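Local coordinates for protein L-asparagine oxygenase (PDB 2OG5) that hydroxylates free L-asparagine at C3, using iron(II), 2-oxoglutarate and oxygen, to supply (2S,3S)-3-hydroxyasparagine for the calcium-dependent lipopeptide antibiotic of Streptomyces coelicolor, at residues A[222-234]-A[248-260]. Sequence-based numbering, arbitrary orientation.
Sequences STVDALWAPEFRT and APAPVLLGDRSDP
The carbonyl oxygen of L227, in the last turn of helix 221-227, is gripped by two successive backbone amides, those of V252, just before strand 253-255, and L253, its first residue: V252 N reaches L227 O at 3.0 Å in the carbonyl plane, and L253 N, also 3.0 Å from L227 O, points at it almost straight (N-H...O 176°) but from above that plane. The contact lies in the stretch of chain between strand 207-211 and helix 274-290 of this jelly-roll oxygenase, where the helix end, the turn after it and strand 232-233 lie along 248-260. Farther along, F232 and A250 form a single antiparallel hydrogen-bonded bridge, with a sound bond from A250 N to F232 O (2.8 Å) and a weak return bond. Between these two points P230 centres an inverse gamma turn, and P251 CA lies 3.3 Å from A229 O in a CA-H...O contact. W228 is sandwiched. L253 CB sits over its six-membered ring, 3.6 Å from the centroid, while on the opposite face the guanidinium of R257 lies flat, planes 7° apart, its CZ 3.5 Å from the centroid of the five-membered ring: a stacked cation-pi pair. A bend at chi2 (-90°) lays the R257 chain over the indole, the two side chains running past each other in opposite directions. A water accepts from W228 NE1 and donates to R257 O, which probably helps to fix the indole's rotation. D256 OD2 accepts from S258 N and D259 N, an Asx turn within an Asx motif, and also from S258 OG, closing the turn that carries R257. On helix 274-290, A226 and L227 pack against A279 and F232 against A276. The V252 side chain, about 11 Å from that of the iron ligand H179, sends its CG2 over one face of the F232 ring, 3.7 Å from the centroid, while A250 O lies at the ring's edge.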
# COMPACT_ATOMS: atom_id res chain seq x y z
N SER A 222 29.03 -0.96 10.19
CA SER A 222 29.15 0.45 9.81
C SER A 222 27.86 0.95 9.17
O SER A 222 27.44 2.08 9.43
CB SER A 222 30.35 0.67 8.88
OG SER A 222 30.31 -0.15 7.72
N THR A 223 27.24 0.12 8.34
CA THR A 223 25.97 0.45 7.72
C THR A 223 24.87 0.54 8.77
O THR A 223 24.12 1.52 8.79
CB THR A 223 25.60 -0.55 6.60
OG1 THR A 223 26.45 -0.29 5.47
CG2 THR A 223 24.14 -0.41 6.17
N VAL A 224 24.79 -0.44 9.66
CA VAL A 224 23.77 -0.40 10.72
C VAL A 224 23.94 0.85 11.58
O VAL A 224 22.98 1.58 11.82
CB VAL A 224 23.79 -1.69 11.59
CG1 VAL A 224 22.83 -1.55 12.78
CG2 VAL A 224 23.42 -2.90 10.74
N ASP A 225 25.16 1.12 12.03
CA ASP A 225 25.43 2.35 12.78
C ASP A 225 25.00 3.61 12.03
O ASP A 225 24.40 4.51 12.61
CB ASP A 225 26.92 2.45 13.14
CG ASP A 225 27.33 1.50 14.27
OD1 ASP A 225 26.45 0.91 14.94
OD2 ASP A 225 28.55 1.36 14.49
N ALA A 226 25.30 3.67 10.73
CA ALA A 226 24.91 4.81 9.91
C ALA A 226 23.38 4.99 9.85
O ALA A 226 22.88 6.10 9.96
CB ALA A 226 25.49 4.69 8.49
N LEU A 227 22.65 3.88 9.71
CA LEU A 227 21.20 3.95 9.51
C LEU A 227 20.46 4.41 10.76
O LEU A 227 19.34 4.94 10.67
CB LEU A 227 20.66 2.59 9.02
CG LEU A 227 21.09 2.18 7.61
CD1 LEU A 227 20.71 0.72 7.33
CD2 LEU A 227 20.52 3.11 6.55
N TRP A 228 21.08 4.23 11.93
CA TRP A 228 20.53 4.75 13.20
C TRP A 228 20.85 6.23 13.46
O TRP A 228 20.31 6.82 14.39
CB TRP A 228 21.04 3.91 14.39
CG TRP A 228 20.37 2.58 14.52
CD1 TRP A 228 20.91 1.37 14.22
CD2 TRP A 228 19.04 2.33 14.99
NE1 TRP A 228 19.99 0.37 14.47
CE2 TRP A 228 18.84 0.94 14.95
CE3 TRP A 228 18.00 3.15 15.44
CZ2 TRP A 228 17.64 0.35 15.33
CZ3 TRP A 228 16.82 2.56 15.84
CH2 TRP A 228 16.64 1.17 15.77
N ALA A 229 21.74 6.81 12.65
CA ALA A 229 22.17 8.19 12.86
C ALA A 229 21.25 9.16 12.10
O ALA A 229 20.72 8.81 11.04
CB ALA A 229 23.62 8.37 12.40
N PRO A 230 21.07 10.38 12.63
CA PRO A 230 20.21 11.37 11.97
C PRO A 230 20.89 12.03 10.77
O PRO A 230 21.17 13.23 10.79
CB PRO A 230 19.94 12.38 13.09
CG PRO A 230 21.17 12.34 13.90
CD PRO A 230 21.63 10.91 13.89
N GLU A 231 21.15 11.24 9.73
CA GLU A 231 21.97 11.69 8.62
C GLU A 231 21.29 11.47 7.26
O GLU A 231 21.96 11.30 6.24
CB GLU A 231 23.33 11.01 8.69
CG GLU A 231 24.06 11.37 9.99
CD GLU A 231 25.42 10.74 10.13
OE1 GLU A 231 25.87 10.04 9.20
OE2 GLU A 231 26.04 10.96 11.19
N PHE A 232 19.95 11.49 7.28
CA PHE A 232 19.15 11.27 6.07
C PHE A 232 18.02 12.29 5.99
O PHE A 232 17.28 12.49 6.96
CB PHE A 232 18.58 9.86 6.08
CG PHE A 232 19.61 8.79 6.32
CD1 PHE A 232 20.28 8.19 5.26
CD2 PHE A 232 19.93 8.40 7.62
CE1 PHE A 232 21.23 7.20 5.48
CE2 PHE A 232 20.88 7.43 7.85
CZ PHE A 232 21.54 6.83 6.78
N ARG A 233 17.86 12.90 4.83
CA ARG A 233 16.85 13.92 4.61
C ARG A 233 15.84 13.43 3.56
O ARG A 233 16.21 13.16 2.43
CB ARG A 233 17.52 15.19 4.11
CG ARG A 233 16.59 16.39 3.94
CD ARG A 233 17.38 17.60 3.45
NE ARG A 233 18.42 18.01 4.40
CZ ARG A 233 18.27 18.89 5.40
NH1 ARG A 233 17.09 19.47 5.63
NH2 ARG A 233 19.30 19.17 6.19
N THR A 234 14.57 13.32 3.96
CA THR A 234 13.50 12.93 3.03
C THR A 234 12.49 14.07 2.95
O THR A 234 11.56 14.15 3.74
CB THR A 234 12.82 11.63 3.50
OG1 THR A 234 13.82 10.63 3.74
CG2 THR A 234 11.84 11.10 2.44
N ALA A 248 13.99 18.02 8.40
CA ALA A 248 15.23 17.93 9.16
C ALA A 248 15.85 16.53 9.01
O ALA A 248 15.12 15.55 8.80
CB ALA A 248 14.98 18.23 10.62
N PRO A 249 17.19 16.44 9.11
CA PRO A 249 17.84 15.13 8.99
C PRO A 249 17.42 14.18 10.10
O PRO A 249 17.34 14.59 11.26
CB PRO A 249 19.33 15.45 9.10
CG PRO A 249 19.44 16.91 8.82
CD PRO A 249 18.18 17.51 9.34
N ALA A 250 17.15 12.93 9.75
CA ALA A 250 16.65 11.95 10.70
C ALA A 250 17.17 10.56 10.34
O ALA A 250 17.66 10.37 9.23
CB ALA A 250 15.13 11.95 10.69
N PRO A 251 17.09 9.61 11.28
CA PRO A 251 17.51 8.24 10.99
C PRO A 251 16.57 7.49 10.05
O PRO A 251 15.41 7.87 9.90
CB PRO A 251 17.48 7.56 12.37
CG PRO A 251 17.42 8.67 13.36
CD PRO A 251 16.63 9.74 12.68
N VAL A 252 17.11 6.44 9.45
CA VAL A 252 16.32 5.51 8.65
C VAL A 252 15.70 4.45 9.56
O VAL A 252 14.53 4.11 9.41
CB VAL A 252 17.17 4.86 7.55
CG1 VAL A 252 16.51 3.60 7.00
CG2 VAL A 252 17.41 5.87 6.42
N LEU A 253 16.47 3.93 10.52
CA LEU A 253 15.96 2.93 11.45
C LEU A 253 15.35 3.59 12.68
O LEU A 253 15.87 4.59 13.16
CB LEU A 253 17.07 1.95 11.86
CG LEU A 253 17.62 1.06 10.75
CD1 LEU A 253 18.83 0.25 11.23
CD2 LEU A 253 16.55 0.11 10.18
N LEU A 254 14.25 3.01 13.16
CA LEU A 254 13.44 3.56 14.25
C LEU A 254 13.06 2.46 15.23
O LEU A 254 12.82 1.32 14.84
CB LEU A 254 12.14 4.17 13.69
CG LEU A 254 12.27 5.24 12.60
CD1 LEU A 254 10.96 5.44 11.88
CD2 LEU A 254 12.78 6.53 13.22
N GLY A 255 12.99 2.81 16.51
CA GLY A 255 12.44 1.89 17.51
C GLY A 255 13.43 0.88 18.08
O GLY A 255 14.54 1.24 18.49
N ASP A 256 13.02 -0.38 18.11
CA ASP A 256 13.81 -1.43 18.77
C ASP A 256 15.04 -1.77 17.95
O ASP A 256 15.01 -1.73 16.72
CB ASP A 256 12.96 -2.69 18.94
CG ASP A 256 13.68 -3.78 19.69
OD1 ASP A 256 13.85 -3.63 20.93
OD2 ASP A 256 14.08 -4.78 19.06
N ARG A 257 16.13 -2.12 18.62
CA ARG A 257 17.40 -2.37 17.93
C ARG A 257 17.43 -3.68 17.15
O ARG A 257 18.13 -3.77 16.15
CB ARG A 257 18.56 -2.31 18.92
CG ARG A 257 18.93 -0.87 19.24
CD ARG A 257 20.00 -0.36 18.28
NE ARG A 257 20.17 1.09 18.34
CZ ARG A 257 21.23 1.75 17.86
NH1 ARG A 257 22.22 1.10 17.27
NH2 ARG A 257 21.29 3.07 17.98
N SER A 258 16.68 -4.67 17.61
CA SER A 258 16.62 -5.96 16.93
C SER A 258 15.45 -6.08 15.95
O SER A 258 15.55 -6.79 14.95
CB SER A 258 16.55 -7.11 17.94
OG SER A 258 15.36 -7.07 18.69
N ASP A 259 14.36 -5.37 16.26
CA ASP A 259 13.14 -5.39 15.44
C ASP A 259 12.70 -3.94 15.13
O ASP A 259 11.60 -3.52 15.50
CB ASP A 259 12.04 -6.17 16.19
CG ASP A 259 10.75 -6.35 15.39
OD1 ASP A 259 10.76 -6.29 14.14
OD2 ASP A 259 9.70 -6.60 16.03
N PRO A 260 13.56 -3.18 14.42
CA PRO A 260 13.21 -1.79 14.13
C PRO A 260 12.10 -1.62 13.09
O PRO A 260 11.83 -2.52 12.29
CB PRO A 260 14.51 -1.22 13.57
CG PRO A 260 15.20 -2.37 12.97
CD PRO A 260 14.88 -3.54 13.87
O HOH W 1 20.27 -2.70 14.86
O HOH W 2 14.04 13.57 6.86